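Local coordinates for protein type-2Aa cytolytic delta-endotoxin (Bacillus thuringiensis serovar kyushuensis, PDB 1CBY) that kills the larvae of dipteran insects by making pores in the epithelial cell membrane of the midgut, once its dimeric protoxin has become an active monomer, at residues A[89-94]-A[221-226]; A[154-159]-A[166-171]; A[60-65]-A[237-242]. All blocks are in the same frame, centred on the assembly; numbering follows the deposited sequence.

Interaction 1: A[89-94]-A[221-226]; sequences NSAIVK and TLVQAL
Val93 and Val223 meet branch to branch, their side chains crossing at about a right angle with CG2 of Val93 3.7 Å from CG1 of Val223. The methyl of Ala91 stands beyond the other branch of the same valine, its CB 4.1 Å from Val223 CG2. On the face shared by Ser90, Ile92, Leu222 and Gln224 the packing is built round a leucine. Leu222 has CG anti to the backbone N (chi1 177°), and its fork rests against both neighbours: CD2 lies 3.8 Å from Ser90 CB, while CD1, also near the serine hydroxyl, touches Ile92 CG1 at 4.1 Å with the two side chains set obliquely. This is antiparallel pairing at one border of the mixed sheet of a single-domain alpha/beta fold, in which helices cover a central sheet; Ala84 of helix 77-84 closes over Leu222. Backbone bonds run the length of the pair, among them Val223 N to Ala91 O at 2.9 Å and Ala225 N to Asn89 O. Gln224 has its CB 3.8 Å from Ser90 CB, and its extended side chain then runs on beside Asn89, CG 3.2 Å from Asn89 O; both ends of its amide are held, OE1 by Gln56 NE2 and NE2 by Pro88 O. Ser90 OG turns back to Ile87 O, whereas Thr221 OG1 is bonded to Val121 O at the end of helix 107-122.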
loop_
_atom_site.group_PDB
_atom_site.type_symbol
_atom_site.label_atom_id
_atom_site.label_comp_id
_atom_site.label_asym_id
_atom_site.label_seq_id
_atom_site.Cartn_x
_atom_site.Cartn_y
_atom_site.Cartn_z
ATOM N N ASN A 89 18.741 -15.859 16.813
ATOM C CA ASN A 89 19.514 -14.612 16.730
ATOM C C ASN A 89 18.672 -13.344 16.787
ATOM O O ASN A 89 18.831 -12.442 15.961
ATOM C CB ASN A 89 20.379 -14.601 15.463
ATOM C CG ASN A 89 21.133 -15.900 15.264
ATOM O OD1 ASN A 89 21.634 -16.494 16.218
ATOM N ND2 ASN A 89 21.186 -16.368 14.024
ATOM N N SER A 90 17.815 -13.254 17.795
ATOM C CA SER A 90 16.942 -12.103 17.951
ATOM C C SER A 90 16.749 -11.761 19.422
ATOM O O SER A 90 17.284 -12.441 20.295
ATOM C CB SER A 90 15.586 -12.393 17.296
ATOM O OG SER A 90 15.018 -13.596 17.787
ATOM N N ALA A 91 15.980 -10.709 19.688
ATOM C CA ALA A 91 15.699 -10.276 21.048
ATOM C C ALA A 91 14.420 -9.448 21.063
ATOM O O ALA A 91 14.192 -8.633 20.164
ATOM C CB ALA A 91 16.861 -9.456 21.590
ATOM N N ILE A 92 13.580 -9.682 22.067
ATOM C CA ILE A 92 12.317 -8.961 22.211
ATOM C C ILE A 92 12.575 -7.626 22.893
ATOM O O ILE A 92 12.932 -7.580 24.069
ATOM C CB ILE A 92 11.299 -9.768 23.043
ATOM C CG1 ILE A 92 11.019 -11.110 22.368
ATOM C CG2 ILE A 92 10.014 -8.984 23.208
ATOM C CD1 ILE A 92 10.061 -11.982 23.133
ATOM N N VAL A 93 12.402 -6.547 22.140
ATOM C CA VAL A 93 12.628 -5.197 22.644
ATOM C C VAL A 93 11.582 -4.721 23.644
ATOM O O VAL A 93 11.913 -4.396 24.782
ATOM C CB VAL A 93 12.726 -4.184 21.482
ATOM C CG1 VAL A 93 12.777 -2.768 22.008
ATOM C CG2 VAL A 93 13.957 -4.472 20.653
ATOM N N LYS A 94 10.322 -4.691 23.228
ATOM C CA LYS A 94 9.247 -4.216 24.091
ATOM C C LYS A 94 7.951 -4.896 23.673
ATOM O O LYS A 94 7.774 -5.212 22.497
ATOM C CB LYS A 94 9.125 -2.693 23.930
ATOM C CG LYS A 94 8.527 -1.935 25.110
ATOM C CD LYS A 94 7.007 -1.847 25.038
ATOM C CE LYS A 94 6.450 -1.045 26.209
ATOM N NZ LYS A 94 4.972 -0.877 26.144
ATOM N N THR A 221 7.914 -5.827 19.726
ATOM C CA THR A 221 8.959 -5.517 18.764
ATOM C C THR A 221 10.106 -6.484 18.974
ATOM O O THR A 221 10.594 -6.659 20.092
ATOM C CB THR A 221 9.467 -4.082 18.920
ATOM O OG1 THR A 221 8.349 -3.187 18.986
ATOM C CG2 THR A 221 10.338 -3.710 17.733
ATOM N N LEU A 222 10.519 -7.129 17.893
ATOM C CA LEU A 222 11.602 -8.093 17.941
ATOM C C LEU A 222 12.697 -7.688 16.963
ATOM O O LEU A 222 12.410 -7.279 15.835
ATOM C CB LEU A 222 11.064 -9.478 17.574
ATOM C CG LEU A 222 12.080 -10.614 17.506
ATOM C CD1 LEU A 222 11.615 -11.769 18.376
ATOM C CD2 LEU A 222 12.279 -11.051 16.063
ATOM N N VAL A 223 13.943 -7.728 17.416
ATOM C CA VAL A 223 15.061 -7.399 16.546
ATOM C C VAL A 223 15.838 -8.687 16.298
ATOM O O VAL A 223 15.999 -9.502 17.207
ATOM C CB VAL A 223 16.001 -6.321 17.154
ATOM C CG1 VAL A 223 15.269 -4.989 17.273
ATOM C CG2 VAL A 223 16.550 -6.775 18.504
ATOM N N GLN A 224 16.253 -8.897 15.055
ATOM C CA GLN A 224 17.018 -10.081 14.683
ATOM C C GLN A 224 18.236 -9.648 13.881
ATOM O O GLN A 224 18.152 -8.729 13.064
ATOM C CB GLN A 224 16.170 -11.028 13.844
ATOM C CG GLN A 224 16.942 -12.230 13.332
ATOM C CD GLN A 224 16.121 -13.083 12.398
ATOM O OE1 GLN A 224 15.571 -12.588 11.411
ATOM N NE2 GLN A 224 16.022 -14.369 12.703
ATOM N N ALA A 225 19.366 -10.305 14.116
ATOM C CA ALA A 225 20.600 -9.980 13.418
ATOM C C ALA A 225 20.363 -10.014 11.916
ATOM O O ALA A 225 19.699 -10.919 11.407
ATOM C CB ALA A 225 21.692 -10.959 13.805
ATOM N N LEU A 226 20.875 -9.007 11.221
ATOM C CA LEU A 226 20.716 -8.905 9.782
ATOM C C LEU A 226 21.256 -10.129 9.049
ATOM O O LEU A 226 22.356 -10.608 9.336
ATOM C CB LEU A 226 21.391 -7.631 9.280
ATOM C CG LEU A 226 20.484 -6.618 8.582
ATOM C CD1 LEU A 226 19.192 -6.435 9.356
ATOM C CD2 LEU A 226 21.228 -5.301 8.424
#

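Interaction 2: A[154-159]-A[166-171]; sequences WIFWHS and SYYYNI
Trp154 NE1 and Tyr169 OH close on one polar atom, OE1 of Gln149, and both are hydrogen-bonded to it; Tyr169 OH is also bonded to Asn44 OD1. The two side chains run side by side, with Trp154 CD1 over one face of the Tyr169 ring, 3.4 Å from Tyr169 CZ, and the pyrrole ring oblique to the Tyr169 ring, planes 58° apart. Trp154 also meets His30 of the second subunit, ring against ring. Ile155 CD1 reaches Tyr167 CD1 at 3.9 Å, and the Trp157 and Tyr167 rings lean together obliquely, CZ3 of Trp157 3.6 Å from CD2 of Tyr167. The contact is the beta hairpin of strands 155-158 and 165-175, with Trp154 just ahead of the first strand; the second bonds on to strand 183-195. Tyr168 N to Phe156 O, at 2.7 Å, is the shortest backbone bond across it. The opposite face carries an aromatic cluster of Phe156, His158 and Tyr168. Phe156 and Tyr168 touch rim to rim with planes only 20° apart, while His158, its chi1 of 65° swinging the imidazole across, sets NE2 over a face of the Tyr168 ring and receives Ser166 CB on its own, 3.7 Å from the ring centroid.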
loop_
_atom_site.group_PDB
_atom_site.type_symbol
_atom_site.label_atom_id
_atom_site.label_comp_id
_atom_site.label_asym_id
_atom_site.label_seq_id
_atom_site.Cartn_x
_atom_site.Cartn_y
_atom_site.Cartn_z
ATOM N N TRP A 154 -6.944 -9.685 6.605
ATOM C CA TRP A 154 -6.460 -9.002 7.805
ATOM C C TRP A 154 -7.542 -8.427 8.709
ATOM O O TRP A 154 -7.240 -7.936 9.798
ATOM C CB TRP A 154 -5.423 -7.927 7.453
ATOM C CG TRP A 154 -5.916 -6.844 6.552
ATOM C CD1 TRP A 154 -6.609 -5.731 6.917
ATOM C CD2 TRP A 154 -5.741 -6.763 5.134
ATOM N NE1 TRP A 154 -6.877 -4.959 5.813
ATOM C CE2 TRP A 154 -6.355 -5.570 4.705
ATOM C CE3 TRP A 154 -5.121 -7.582 4.184
ATOM C CZ2 TRP A 154 -6.369 -5.173 3.370
ATOM C CZ3 TRP A 154 -5.131 -7.188 2.855
ATOM C CH2 TRP A 154 -5.755 -5.992 2.460
ATOM N N ILE A 155 -8.794 -8.477 8.264
ATOM C CA ILE A 155 -9.889 -7.964 9.080
ATOM C C ILE A 155 -10.988 -9.002 9.305
ATOM O O ILE A 155 -11.518 -9.576 8.359
ATOM C CB ILE A 155 -10.480 -6.650 8.509
ATOM C CG1 ILE A 155 -11.633 -6.170 9.394
ATOM C CG2 ILE A 155 -10.904 -6.830 7.056
ATOM C CD1 ILE A 155 -12.120 -4.787 9.059
ATOM N N PHE A 156 -11.306 -9.245 10.573
ATOM C CA PHE A 156 -12.332 -10.209 10.954
ATOM C C PHE A 156 -13.394 -9.541 11.817
ATOM O O PHE A 156 -13.119 -9.152 12.953
ATOM C CB PHE A 156 -11.701 -11.365 11.736
ATOM C CG PHE A 156 -12.692 -12.398 12.206
ATOM C CD1 PHE A 156 -13.334 -13.230 11.296
ATOM C CD2 PHE A 156 -12.969 -12.547 13.560
ATOM C CE1 PHE A 156 -14.233 -14.195 11.729
ATOM C CE2 PHE A 156 -13.867 -13.510 14.002
ATOM C CZ PHE A 156 -14.499 -14.335 13.086
ATOM N N TRP A 157 -14.603 -9.422 11.278
ATOM C CA TRP A 157 -15.708 -8.807 12.005
ATOM C C TRP A 157 -16.334 -9.808 12.968
ATOM O O TRP A 157 -16.082 -11.009 12.883
ATOM C CB TRP A 157 -16.785 -8.317 11.037
ATOM C CG TRP A 157 -16.281 -7.451 9.921
ATOM C CD1 TRP A 157 -15.796 -7.871 8.716
ATOM C CD2 TRP A 157 -16.275 -6.013 9.877
ATOM N NE1 TRP A 157 -15.503 -6.791 7.923
ATOM C CE2 TRP A 157 -15.784 -5.640 8.606
ATOM C CE3 TRP A 157 -16.642 -5.011 10.781
ATOM C CZ2 TRP A 157 -15.652 -4.304 8.216
ATOM C CZ3 TRP A 157 -16.510 -3.682 10.395
ATOM C CH2 TRP A 157 -16.019 -3.342 9.120
ATOM N N HIS A 158 -17.140 -9.293 13.889
ATOM C CA HIS A 158 -17.838 -10.107 14.874
ATOM C C HIS A 158 -18.692 -9.218 15.773
ATOM O O HIS A 158 -18.688 -7.994 15.625
ATOM C CB HIS A 158 -16.861 -10.945 15.702
ATOM C CG HIS A 158 -15.938 -10.141 16.562
ATOM N ND1 HIS A 158 -16.303 -9.741 17.824
ATOM C CD2 HIS A 158 -14.641 -9.809 16.343
ATOM C CE1 HIS A 158 -15.227 -9.185 18.346
ATOM N NE2 HIS A 158 -14.197 -9.203 17.489
ATOM N N SER A 159 -19.469 -9.844 16.653
ATOM C CA SER A 159 -20.352 -9.141 17.582
ATOM C C SER A 159 -21.198 -8.038 16.942
ATOM O O SER A 159 -21.700 -7.151 17.632
ATOM C CB SER A 159 -19.540 -8.572 18.743
ATOM O OG SER A 159 -18.783 -9.599 19.363
ATOM N N SER A 166 -17.762 -4.786 15.988
ATOM C CA SER A 166 -16.449 -5.187 16.473
ATOM C C SER A 166 -15.676 -5.873 15.365
ATOM O O SER A 166 -16.273 -6.385 14.416
ATOM C CB SER A 166 -16.594 -6.141 17.653
ATOM O OG SER A 166 -17.241 -5.504 18.738
ATOM N N TYR A 167 -14.352 -5.856 15.465
ATOM C CA TYR A 167 -13.513 -6.501 14.463
ATOM C C TYR A 167 -12.056 -6.621 14.880
ATOM O O TYR A 167 -11.604 -5.958 15.811
ATOM C CB TYR A 167 -13.622 -5.796 13.098
ATOM C CG TYR A 167 -13.267 -4.318 13.079
ATOM C CD1 TYR A 167 -11.950 -3.897 12.889
ATOM C CD2 TYR A 167 -14.256 -3.341 13.211
ATOM C CE1 TYR A 167 -11.627 -2.545 12.829
ATOM C CE2 TYR A 167 -13.945 -1.985 13.151
ATOM C CZ TYR A 167 -12.627 -1.594 12.959
ATOM O OH TYR A 167 -12.310 -0.255 12.896
ATOM N N TYR A 168 -11.346 -7.523 14.219
ATOM C CA TYR A 168 -9.936 -7.738 14.477
ATOM C C TYR A 168 -9.204 -7.186 13.272
ATOM O O TYR A 168 -9.679 -7.323 12.142
ATOM C CB TYR A 168 -9.642 -9.229 14.615
ATOM C CG TYR A 168 -10.299 -9.875 15.811
ATOM C CD1 TYR A 168 -10.353 -9.223 17.039
ATOM C CD2 TYR A 168 -10.847 -11.152 15.721
ATOM C CE1 TYR A 168 -10.932 -9.826 18.148
ATOM C CE2 TYR A 168 -11.429 -11.764 16.826
ATOM C CZ TYR A 168 -11.466 -11.097 18.034
ATOM O OH TYR A 168 -12.017 -11.702 19.139
ATOM N N TYR A 169 -8.076 -6.529 13.508
ATOM C CA TYR A 169 -7.286 -5.973 12.420
ATOM C C TYR A 169 -5.833 -6.309 12.706
ATOM O O TYR A 169 -5.288 -5.901 13.726
ATOM C CB TYR A 169 -7.494 -4.470 12.342
ATOM C CG TYR A 169 -7.163 -3.882 10.995
ATOM C CD1 TYR A 169 -5.840 -3.746 10.577
ATOM C CD2 TYR A 169 -8.172 -3.443 10.140
ATOM C CE1 TYR A 169 -5.528 -3.182 9.341
ATOM C CE2 TYR A 169 -7.867 -2.877 8.900
ATOM C CZ TYR A 169 -6.544 -2.750 8.513
ATOM O OH TYR A 169 -6.235 -2.177 7.309
ATOM N N ASN A 170 -5.223 -7.085 11.818
ATOM C CA ASN A 170 -3.839 -7.507 11.991
ATOM C C ASN A 170 -2.925 -6.777 11.026
ATOM O O ASN A 170 -3.183 -6.732 9.817
ATOM C CB ASN A 170 -3.712 -9.013 11.778
ATOM C CG ASN A 170 -4.686 -9.808 12.628
ATOM O OD1 ASN A 170 -4.900 -9.503 13.804
ATOM N ND2 ASN A 170 -5.288 -10.831 12.032
ATOM N N ILE A 171 -1.835 -6.246 11.571
ATOM C CA ILE A 171 -0.837 -5.481 10.825
ATOM C C ILE A 171 0.549 -6.005 11.205
ATOM O O ILE A 171 0.738 -6.511 12.312
ATOM C CB ILE A 171 -0.891 -3.978 11.224
ATOM C CG1 ILE A 171 -2.262 -3.385 10.912
ATOM C CG2 ILE A 171 0.185 -3.186 10.497
ATOM C CD1 ILE A 171 -2.472 -2.002 11.491
#

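Interaction 3: A[60-65]-A[237-242]; sequences LANAFQ and FNVNNY
The loop 237-242 passes the end of helix 54-63 without regular pairing, its backbone coming closest where the CA atoms of Asn62 and Asn241 lie 5.1 Å apart. Asn62 carries most of the helix side of the contact. With its CG beside the backbone N (chi1 -70°), its amide is laid along the loop: ND2 stands 3.6 Å from Val239 O and equally far from Asn240 O, too loosely to count as a bond to either, and Val239 CG1 approaches the same nitrogen at 4.1 Å. Asn241 comes across at about a right angle, placing its terminal amide against CB and CG of Asn62, the two amide planes 61° apart. The same amide also lies against Gln65, where CG of Asn241 is 3.9 Å from CG of Gln65 and the planes of the two amides are turned only 17° from each other. Gln65 then bends at chi2 and carries its polar end off to Asp41 and the backbone N of Asn42. The loop is also tied to the chain before the helix: Asn241 N is bonded to Asp39 OD2 and Phe237 O to the hydroxyl of Ser38, the N-terminal processing stop. Asn62 OD1 takes its hydrogen bond from Lys29 NZ of the second subunit. This polar contact is thus held by packing between its segments and by bonds to residues around them. Lys29 precedes the N-terminal stop and 237-242 follows the C-terminal stop at Ser228, so processing would probably remove both and uncover this face of the helix.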
loop_
_atom_site.group_PDB
_atom_site.type_symbol
_atom_site.label_atom_id
_atom_site.label_comp_id
_atom_site.label_asym_id
_atom_site.label_seq_id
_atom_site.Cartn_x
_atom_site.Cartn_y
_atom_site.Cartn_z
ATOM N N LEU A 60 10.273 -13.747 8.904
ATOM C CA LEU A 60 9.771 -13.248 10.180
ATOM C C LEU A 60 8.265 -13.019 10.123
ATOM O O LEU A 60 7.541 -13.346 11.066
ATOM C CB LEU A 60 10.505 -11.959 10.567
ATOM C CG LEU A 60 11.947 -12.150 11.055
ATOM C CD1 LEU A 60 12.789 -10.910 10.802
ATOM C CD2 LEU A 60 11.936 -12.512 12.526
ATOM N N ALA A 61 7.791 -12.491 9.002
ATOM C CA ALA A 61 6.366 -12.243 8.825
ATOM C C ALA A 61 5.580 -13.557 8.921
ATOM O O ALA A 61 4.656 -13.680 9.731
ATOM C CB ALA A 61 6.114 -11.574 7.482
ATOM N N ASN A 62 5.982 -14.547 8.125
ATOM C CA ASN A 62 5.326 -15.854 8.107
ATOM C C ASN A 62 5.336 -16.541 9.457
ATOM O O ASN A 62 4.354 -17.183 9.831
ATOM C CB ASN A 62 5.967 -16.783 7.079
ATOM C CG ASN A 62 5.694 -16.356 5.657
ATOM O OD1 ASN A 62 4.903 -15.438 5.406
ATOM N ND2 ASN A 62 6.349 -17.016 4.712
ATOM N N ALA A 63 6.443 -16.422 10.183
ATOM C CA ALA A 63 6.559 -17.047 11.493
ATOM C C ALA A 63 5.473 -16.548 12.430
ATOM O O ALA A 63 4.934 -17.313 13.228
ATOM C CB ALA A 63 7.927 -16.784 12.092
ATOM N N PHE A 64 5.125 -15.273 12.318
ATOM C CA PHE A 64 4.094 -14.716 13.183
ATOM C C PHE A 64 2.658 -14.993 12.753
ATOM O O PHE A 64 1.712 -14.600 13.443
ATOM C CB PHE A 64 4.340 -13.232 13.436
ATOM C CG PHE A 64 5.464 -12.976 14.399
ATOM C CD1 PHE A 64 5.314 -13.270 15.750
ATOM C CD2 PHE A 64 6.682 -12.474 13.953
ATOM C CE1 PHE A 64 6.357 -13.074 16.644
ATOM C CE2 PHE A 64 7.734 -12.273 14.839
ATOM C CZ PHE A 64 7.571 -12.573 16.187
ATOM N N GLN A 65 2.493 -15.700 11.636
ATOM C CA GLN A 65 1.162 -16.067 11.159
ATOM C C GLN A 65 0.572 -17.001 12.207
ATOM O O GLN A 65 -0.596 -16.892 12.567
ATOM C CB GLN A 65 1.245 -16.811 9.826
ATOM C CG GLN A 65 1.683 -15.968 8.644
ATOM C CD GLN A 65 0.621 -14.987 8.180
ATOM O OE1 GLN A 65 -0.530 -15.024 8.624
ATOM N NE2 GLN A 65 1.007 -14.095 7.283
ATOM N N PHE A 237 9.134 -16.506 -2.386
ATOM C CA PHE A 237 7.694 -16.557 -2.170
ATOM C C PHE A 237 7.093 -17.956 -2.039
ATOM O O PHE A 237 5.892 -18.097 -1.817
ATOM C CB PHE A 237 6.970 -15.729 -3.231
ATOM C CG PHE A 237 7.225 -14.251 -3.111
ATOM C CD1 PHE A 237 8.315 -13.663 -3.743
ATOM C CD2 PHE A 237 6.397 -13.452 -2.329
ATOM C CE1 PHE A 237 8.580 -12.301 -3.595
ATOM C CE2 PHE A 237 6.655 -12.089 -2.177
ATOM C CZ PHE A 237 7.747 -11.515 -2.810
ATOM N N ASN A 238 7.917 -18.990 -2.171
ATOM C CA ASN A 238 7.445 -20.369 -2.029
ATOM C C ASN A 238 7.502 -20.815 -0.575
ATOM O O ASN A 238 6.951 -21.857 -0.214
ATOM C CB ASN A 238 8.286 -21.334 -2.870
ATOM C CG ASN A 238 7.816 -21.436 -4.311
ATOM O OD1 ASN A 238 8.390 -22.186 -5.100
ATOM N ND2 ASN A 238 6.771 -20.694 -4.663
ATOM N N VAL A 239 8.207 -20.047 0.250
ATOM C CA VAL A 239 8.346 -20.367 1.667
ATOM C C VAL A 239 6.971 -20.357 2.334
ATOM O O VAL A 239 6.155 -19.471 2.083
ATOM C CB VAL A 239 9.296 -19.360 2.378
ATOM C CG1 VAL A 239 9.402 -19.674 3.864
ATOM C CG2 VAL A 239 10.682 -19.391 1.733
ATOM N N ASN A 240 6.708 -21.357 3.167
ATOM C CA ASN A 240 5.424 -21.448 3.854
ATOM C C ASN A 240 5.554 -21.002 5.298
ATOM O O ASN A 240 6.602 -20.503 5.697
ATOM C CB ASN A 240 4.860 -22.873 3.771
ATOM C CG ASN A 240 5.801 -23.932 4.337
ATOM O OD1 ASN A 240 5.574 -25.119 4.138
ATOM N ND2 ASN A 240 6.850 -23.515 5.036
ATOM N N ASN A 241 4.512 -21.212 6.094
ATOM C CA ASN A 241 4.544 -20.806 7.494
ATOM C C ASN A 241 5.018 -21.930 8.409
ATOM O O ASN A 241 4.589 -22.013 9.557
ATOM C CB ASN A 241 3.153 -20.349 7.948
ATOM C CG ASN A 241 2.504 -19.373 6.986
ATOM O OD1 ASN A 241 1.282 -19.314 6.891
ATOM N ND2 ASN A 241 3.311 -18.608 6.268
ATOM N N TYR A 242 5.917 -22.780 7.924
ATOM C CA TYR A 242 6.381 -23.903 8.731
ATOM C C TYR A 242 7.892 -24.043 8.754
ATOM O O TYR A 242 8.565 -23.722 7.776
ATOM C CB TYR A 242 5.720 -25.202 8.248
ATOM C CG TYR A 242 4.215 -25.208 8.432
ATOM C CD1 TYR A 242 3.371 -24.615 7.490
ATOM C CD2 TYR A 242 3.637 -25.752 9.577
ATOM C CE1 TYR A 242 1.997 -24.555 7.693
ATOM C CE2 TYR A 242 2.261 -25.700 9.788
ATOM C CZ TYR A 242 1.450 -25.099 8.845
ATOM O OH TYR A 242 0.096 -25.023 9.064
#

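Overall arrangement
Read from the N terminus, the chain first meets 60-65, on helix 54-63, whose partner 237-242 arrives only near the C-terminal end; interaction 3 therefore closes the outermost loop. Inside it lies interaction 1, where 89-94 is joined by 221-226 after 126 residues. Nested within that loop in turn is interaction 2, a local hairpin closed across six residues, so the three are concentric and none cross. Interactions 1 and 2 belong to one sheet but sit on opposite sides of the chain's centre, with centres about 27 Å apart. Interactions 1 and 3 touch directly, Leu60 packing on Leu222 and Gln224, which joins helix 54-63 to the sheet, and through the helix the C-terminal tail.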